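Long-range contacts in hypothetical protein TT0907 (Thermus thermophilus, PDB 1WDI), which probably transfers and isomerises the ribose of S-adenosylmethionine onto the 7-aminomethyl-7-deazaguanine base of tRNA, giving epoxyqueuosine: residues R24-L29 with R44-P49; D56-N61 with M200-R205. One frame throughout, in Å; residues are numbered along the deposited sequence.

Interaction 1 of 2, residues R24-L29 with R44-P49; sequences RDMARL and RVRDLP
Met26 reaches back over two arginines of 44-49 at the open end of a beta hairpin, where Arg28 and Arg44 form an antiparallel non-hydrogen-bonded pair and send their side chains apart. Bends at chi2 (-59°) and chi3 (-78°) turn the thioether round, although its CB starts off in the other direction. Its sulfur SD meets Arg46 CD at 3.8 Å, the two chains running side by side, whereas its methyl CE comes obliquely upon the guanidinium of Arg44, 3.7 Å from CZ. An extended Arg44 chain carries that group past the backbone of Met26. With an alanine in place of Met26, the stems of Arg44 and Arg46 would probably lose their shared apolar neighbour and be freer to turn.

Deeper in, Val45 is the buried counterpart. Its CG2 rests 4.1 Å from Ala27 CB, and its CG1 faces CB of Asp25. Leu29 lays CB against the peptide of Arg44, 3.4 Å from Arg44 C, and shares Phe298 with Val45 on the sheet side. Two backbone bonds pin this corner: Val45 N gives a fairly straight one to Ala27 O at 2.9 Å, and Arg46 N meets a lone pair of Asp25 O in the carbonyl plane, also at 2.9 Å but bent at the hydrogen (133°).

Asp25 does not pair with Arg46, as OD2 lies 5.0 Å from Arg46 NE and is bonded to Thr190 instead. Polar cohesion between the segments thus rests on main-chain groups, and the arginine side chains appear to add apolar contact, chiefly by their carbon stems, rather than charge pairing.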
loop_
_atom_site.group_PDB
_atom_site.type_symbol
_atom_site.label_atom_id
_atom_site.label_comp_id
_atom_site.label_asym_id
_atom_site.label_seq_id
_atom_site.Cartn_x
_atom_site.Cartn_y
_atom_site.Cartn_z
ATOM N N ARG A 24 15.320 -10.419 -2.358
ATOM C CA ARG A 24 14.565 -9.228 -2.716
ATOM C C ARG A 24 15.350 -7.926 -2.597
ATOM O O ARG A 24 15.130 -7.000 -3.380
ATOM C CB ARG A 24 13.279 -9.154 -1.881
ATOM C CG ARG A 24 12.368 -10.375 -2.065
ATOM C CD ARG A 24 11.001 -10.188 -1.410
ATOM N NE ARG A 24 11.076 -10.044 0.044
ATOM C CZ ARG A 24 11.270 -11.050 0.893
ATOM N NH1 ARG A 24 11.408 -12.290 0.443
ATOM N NH2 ARG A 24 11.326 -10.817 2.198
ATOM N N ASP A 25 16.262 -7.851 -1.632
ATOM C CA ASP A 25 17.043 -6.637 -1.440
ATOM C C ASP A 25 18.222 -6.494 -2.401
ATOM O O ASP A 25 19.090 -5.644 -2.202
ATOM C CB ASP A 25 17.530 -6.519 0.010
ATOM C CG ASP A 25 18.411 -7.681 0.434
ATOM O OD1 ASP A 25 18.679 -8.575 -0.392
ATOM O OD2 ASP A 25 18.835 -7.694 1.608
ATOM N N MET A 26 18.255 -7.327 -3.438
ATOM C CA MET A 26 19.314 -7.227 -4.435
ATOM C C MET A 26 18.770 -6.418 -5.610
ATOM O O MET A 26 19.477 -6.150 -6.581
ATOM C CB MET A 26 19.789 -8.609 -4.890
ATOM C CG MET A 26 20.798 -9.262 -3.937
ATOM S SD MET A 26 22.317 -8.286 -3.682
ATOM C CE MET A 26 23.223 -8.656 -5.215
ATOM N N ALA A 27 17.503 -6.028 -5.511
ATOM C CA ALA A 27 16.891 -5.190 -6.537
ATOM C C ALA A 27 17.707 -3.898 -6.549
ATOM O O ALA A 27 18.254 -3.496 -5.521
ATOM C CB ALA A 27 15.445 -4.886 -6.172
ATOM N N ARG A 28 17.798 -3.237 -7.695
ATOM C CA ARG A 28 18.566 -2.000 -7.758
ATOM C C ARG A 28 17.870 -0.866 -7.007
ATOM O O ARG A 28 16.653 -0.886 -6.814
ATOM C CB ARG A 28 18.810 -1.604 -9.216
ATOM C CG ARG A 28 19.616 -2.646 -9.996
ATOM C CD ARG A 28 19.854 -2.213 -11.429
ATOM N NE ARG A 28 20.645 -0.988 -11.488
ATOM C CZ ARG A 28 20.981 -0.370 -12.614
ATOM N NH1 ARG A 28 20.595 -0.864 -13.784
ATOM N NH2 ARG A 28 21.692 0.747 -12.569
ATOM N N LEU A 29 18.656 0.112 -6.568
ATOM C CA LEU A 29 18.125 1.257 -5.847
ATOM C C LEU A 29 18.749 2.535 -6.391
ATOM O O LEU A 29 19.969 2.716 -6.330
ATOM C CB LEU A 29 18.435 1.144 -4.345
ATOM C CG LEU A 29 18.104 2.370 -3.490
ATOM C CD1 LEU A 29 16.584 2.580 -3.454
ATOM C CD2 LEU A 29 18.648 2.191 -2.081
ATOM N N ARG A 44 21.800 -0.736 -4.638
ATOM C CA ARG A 44 20.881 -1.852 -4.494
ATOM C C ARG A 44 20.118 -1.561 -3.212
ATOM O O ARG A 44 20.582 -0.783 -2.380
ATOM C CB ARG A 44 21.655 -3.176 -4.417
ATOM C CG ARG A 44 22.097 -3.620 -5.809
ATOM C CD ARG A 44 22.972 -4.862 -5.874
ATOM N NE ARG A 44 23.154 -5.206 -7.283
ATOM C CZ ARG A 44 23.998 -6.118 -7.751
ATOM N NH1 ARG A 44 24.771 -6.809 -6.923
ATOM N NH2 ARG A 44 24.072 -6.332 -9.054
ATOM N N VAL A 45 18.937 -2.146 -3.066
ATOM C CA VAL A 45 18.141 -1.921 -1.869
ATOM C C VAL A 45 18.928 -2.271 -0.610
ATOM O O VAL A 45 18.797 -1.604 0.417
ATOM C CB VAL A 45 16.834 -2.755 -1.907
ATOM C CG1 VAL A 45 16.096 -2.641 -0.576
ATOM C CG2 VAL A 45 15.947 -2.268 -3.051
ATOM N N ARG A 46 19.761 -3.306 -0.688
ATOM C CA ARG A 46 20.540 -3.698 0.481
ATOM C C ARG A 46 21.485 -2.588 0.952
ATOM O O ARG A 46 21.988 -2.630 2.074
ATOM C CB ARG A 46 21.341 -4.977 0.196
ATOM C CG ARG A 46 22.559 -4.782 -0.689
ATOM C CD ARG A 46 23.352 -6.080 -0.809
ATOM N NE ARG A 46 23.589 -6.708 0.491
ATOM C CZ ARG A 46 24.418 -6.248 1.424
ATOM N NH1 ARG A 46 25.114 -5.137 1.220
ATOM N NH2 ARG A 46 24.554 -6.907 2.570
ATOM N N ASP A 47 21.717 -1.586 0.104
ATOM C CA ASP A 47 22.608 -0.485 0.471
ATOM C C ASP A 47 21.918 0.646 1.217
ATOM O O ASP A 47 22.560 1.623 1.607
ATOM C CB ASP A 47 23.287 0.090 -0.771
ATOM C CG ASP A 47 24.236 -0.887 -1.402
ATOM O OD1 ASP A 47 25.044 -1.459 -0.656
ATOM O OD2 ASP A 47 24.176 -1.081 -2.635
ATOM N N LEU A 48 20.613 0.508 1.418
ATOM C CA LEU A 48 19.831 1.524 2.115
ATOM C C LEU A 48 20.464 2.050 3.414
ATOM O O LEU A 48 20.455 3.257 3.662
ATOM C CB LEU A 48 18.422 0.984 2.396
ATOM C CG LEU A 48 17.416 1.924 3.071
ATOM C CD1 LEU A 48 17.184 3.164 2.203
ATOM C CD2 LEU A 48 16.102 1.171 3.302
ATOM N N PRO A 49 21.039 1.160 4.250
ATOM C CA PRO A 49 21.655 1.606 5.508
ATOM C C PRO A 49 22.690 2.722 5.327
ATOM O O PRO A 49 22.863 3.574 6.203
ATOM C CB PRO A 49 22.275 0.322 6.063
ATOM C CG PRO A 49 21.345 -0.737 5.554
ATOM C CD PRO A 49 21.146 -0.303 4.116
#

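Interaction 2 of 2, residues D56-N61 with M200-R205; sequences DVLVFN and MGVELR
Leu58 and Leu204 stand side by side in a parallel beta pairing, in which strands 57-61 and 203-205 run 22° apart within the large mixed sheet. Four backbone bonds alternate along it: Glu203 N to Asp56 O, Leu58 N to Glu203 O, Arg205 N to Leu58 O and Phe60 N to Arg205 O. The third is almost linear, with an N-H...O angle of 177°.

The tightly packed face carries Leu58, Phe60 and Leu204, with Val202 leading into it. Leu58 CD2 and Leu204 CD2 lie 4.0 Å apart on side chains that point the same way, and the latter methyl also sits at the edge of the Phe60 ring, 3.9 Å from CE1. The Val202 side chain crosses that of Leu58 at a slant, CG1 lying 4.0 Å from Leu58 CB. Helix 191-199 covers this face through Leu194 and Leu197. It ends in a Schellman motif whose C-prime residue is Gly201, from which the chain passes into strand 203-211.

The other face is more polar and opens to solvent at its outer side, where Glu203 and Arg205, beside helix 237-248, are partly exposed. Buried Val57 forms its inner part: CG1 touches Arg205 CG at 3.7 Å, while CG2 lies 3.8 Å from Glu203 CD. Because Arg205 bends at chi2 (-69°), its guanidinium swings off the strand toward the carboxylate. Glu203 OE2 pairs with Arg251, and Glu203 OE1 takes two nitrogens of the Arg205 guanidinium side-on and in its plane, as a salt bridge: NE on its anti lone pair at 2.8 Å, NH2 from above the carboxylate plane at 2.7 Å.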
loop_
_atom_site.group_PDB
_atom_site.type_symbol
_atom_site.label_atom_id
_atom_site.label_comp_id
_atom_site.label_asym_id
_atom_site.label_seq_id
_atom_site.Cartn_x
_atom_site.Cartn_y
_atom_site.Cartn_z
ATOM N N ASP A 56 16.736 8.010 12.260
ATOM C CA ASP A 56 15.792 8.079 11.151
ATOM C C ASP A 56 14.602 7.213 11.545
ATOM O O ASP A 56 14.762 6.190 12.214
ATOM C CB ASP A 56 16.385 7.507 9.857
ATOM C CG ASP A 56 17.259 8.500 9.112
ATOM O OD1 ASP A 56 17.154 9.719 9.361
ATOM O OD2 ASP A 56 18.041 8.052 8.251
ATOM N N VAL A 57 13.410 7.629 11.147
ATOM C CA VAL A 57 12.215 6.858 11.442
ATOM C C VAL A 57 11.678 6.329 10.120
ATOM O O VAL A 57 11.202 7.094 9.275
ATOM C CB VAL A 57 11.126 7.710 12.118
ATOM C CG1 VAL A 57 9.897 6.850 12.391
ATOM C CG2 VAL A 57 11.657 8.297 13.413
ATOM N N LEU A 58 11.772 5.017 9.949
ATOM C CA LEU A 58 11.310 4.353 8.739
ATOM C C LEU A 58 9.885 3.856 8.996
ATOM O O LEU A 58 9.654 3.031 9.883
ATOM C CB LEU A 58 12.251 3.188 8.424
ATOM C CG LEU A 58 12.457 2.681 6.996
ATOM C CD1 LEU A 58 12.754 3.834 6.052
ATOM C CD2 LEU A 58 13.617 1.689 6.997
ATOM N N VAL A 59 8.935 4.374 8.227
ATOM C CA VAL A 59 7.532 4.003 8.382
ATOM C C VAL A 59 7.042 3.160 7.201
ATOM O O VAL A 59 7.138 3.579 6.041
ATOM C CB VAL A 59 6.639 5.272 8.516
ATOM C CG1 VAL A 59 5.197 4.881 8.801
ATOM C CG2 VAL A 59 7.162 6.156 9.635
ATOM N N PHE A 60 6.524 1.973 7.518
ATOM C CA PHE A 60 6.004 1.029 6.532
ATOM C C PHE A 60 4.504 0.879 6.706
ATOM O O PHE A 60 3.918 1.362 7.675
ATOM C CB PHE A 60 6.566 -0.387 6.732
ATOM C CG PHE A 60 8.063 -0.475 6.749
ATOM C CD1 PHE A 60 8.789 -0.063 7.864
ATOM C CD2 PHE A 60 8.742 -1.030 5.673
ATOM C CE1 PHE A 60 10.176 -0.212 7.904
ATOM C CE2 PHE A 60 10.137 -1.179 5.704
ATOM C CZ PHE A 60 10.848 -0.771 6.822
ATOM N N ASN A 61 3.893 0.167 5.772
ATOM C CA ASN A 61 2.475 -0.112 5.873
ATOM C C ASN A 61 2.330 -1.630 5.873
ATOM O O ASN A 61 2.999 -2.330 5.115
ATOM C CB ASN A 61 1.709 0.501 4.695
ATOM C CG ASN A 61 1.500 -0.474 3.556
ATOM O OD1 ASN A 61 0.692 -1.399 3.655
ATOM N ND2 ASN A 61 2.231 -0.272 2.462
ATOM N N MET A 200 21.583 -0.343 13.326
ATOM C CA MET A 200 22.170 0.985 13.207
ATOM C C MET A 200 21.277 2.067 13.813
ATOM O O MET A 200 21.465 3.253 13.562
ATOM C CB MET A 200 22.499 1.321 11.751
ATOM C CG MET A 200 21.312 1.420 10.822
ATOM S SD MET A 200 21.881 2.087 9.261
ATOM C CE MET A 200 22.158 3.793 9.724
ATOM N N GLY A 201 20.301 1.650 14.610
ATOM C CA GLY A 201 19.428 2.610 15.265
ATOM C C GLY A 201 18.324 3.242 14.436
ATOM O O GLY A 201 17.825 4.304 14.796
ATOM N N VAL A 202 17.937 2.609 13.336
ATOM C CA VAL A 202 16.863 3.148 12.507
ATOM C C VAL A 202 15.541 2.610 13.035
ATOM O O VAL A 202 15.361 1.403 13.170
ATOM C CB VAL A 202 17.023 2.744 11.017
ATOM C CG1 VAL A 202 15.772 3.134 10.228
ATOM C CG2 VAL A 202 18.242 3.445 10.426
ATOM N N GLU A 203 14.621 3.512 13.349
ATOM C CA GLU A 203 13.331 3.089 13.861
ATOM C C GLU A 203 12.530 2.434 12.751
ATOM O O GLU A 203 12.560 2.880 11.603
ATOM C CB GLU A 203 12.557 4.287 14.417
ATOM C CG GLU A 203 13.193 4.921 15.632
ATOM C CD GLU A 203 12.292 5.945 16.290
ATOM O OE1 GLU A 203 11.060 5.744 16.273
ATOM O OE2 GLU A 203 12.814 6.936 16.841
ATOM N N LEU A 204 11.827 1.364 13.099
ATOM C CA LEU A 204 11.004 0.645 12.142
ATOM C C LEU A 204 9.576 0.735 12.672
ATOM O O LEU A 204 9.218 0.048 13.629
ATOM C CB LEU A 204 11.465 -0.814 12.053
ATOM C CG LEU A 204 12.949 -1.025 11.703
ATOM C CD1 LEU A 204 13.261 -2.514 11.707
ATOM C CD2 LEU A 204 13.271 -0.425 10.331
ATOM N N ARG A 205 8.770 1.601 12.062
ATOM C CA ARG A 205 7.389 1.805 12.500
ATOM C C ARG A 205 6.391 1.358 11.439
ATOM O O ARG A 205 6.615 1.566 10.244
ATOM C CB ARG A 205 7.164 3.285 12.817
ATOM C CG ARG A 205 8.160 3.878 13.797
ATOM C CD ARG A 205 7.987 3.313 15.202
ATOM N NE ARG A 205 8.887 3.969 16.143
ATOM C CZ ARG A 205 8.808 3.843 17.461
ATOM N NH1 ARG A 205 7.865 3.080 18.000
ATOM N NH2 ARG A 205 9.669 4.485 18.238
#

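In the fold
From the N terminus, the chain runs through strands 28-32 and 40-44, and interaction 1 closes this short hairpin excursion of 14 residues. Helix 48-51 is followed, after a short loop, by strand 57-73, where interaction 2 opens; the two loops therefore follow in series and neither nest nor cross. The second loop is much longer, with 138 residues between its segments. It includes the separate three-stranded sheet of 107-111, 123-126 and 146-148, and returns by way of helix 191-199 to strand 203-211. Both contacts reach the same mixed sheet, their centres about 16 Å apart, and they touch where Pro49 O packs 3.5 Å from Met200 SD.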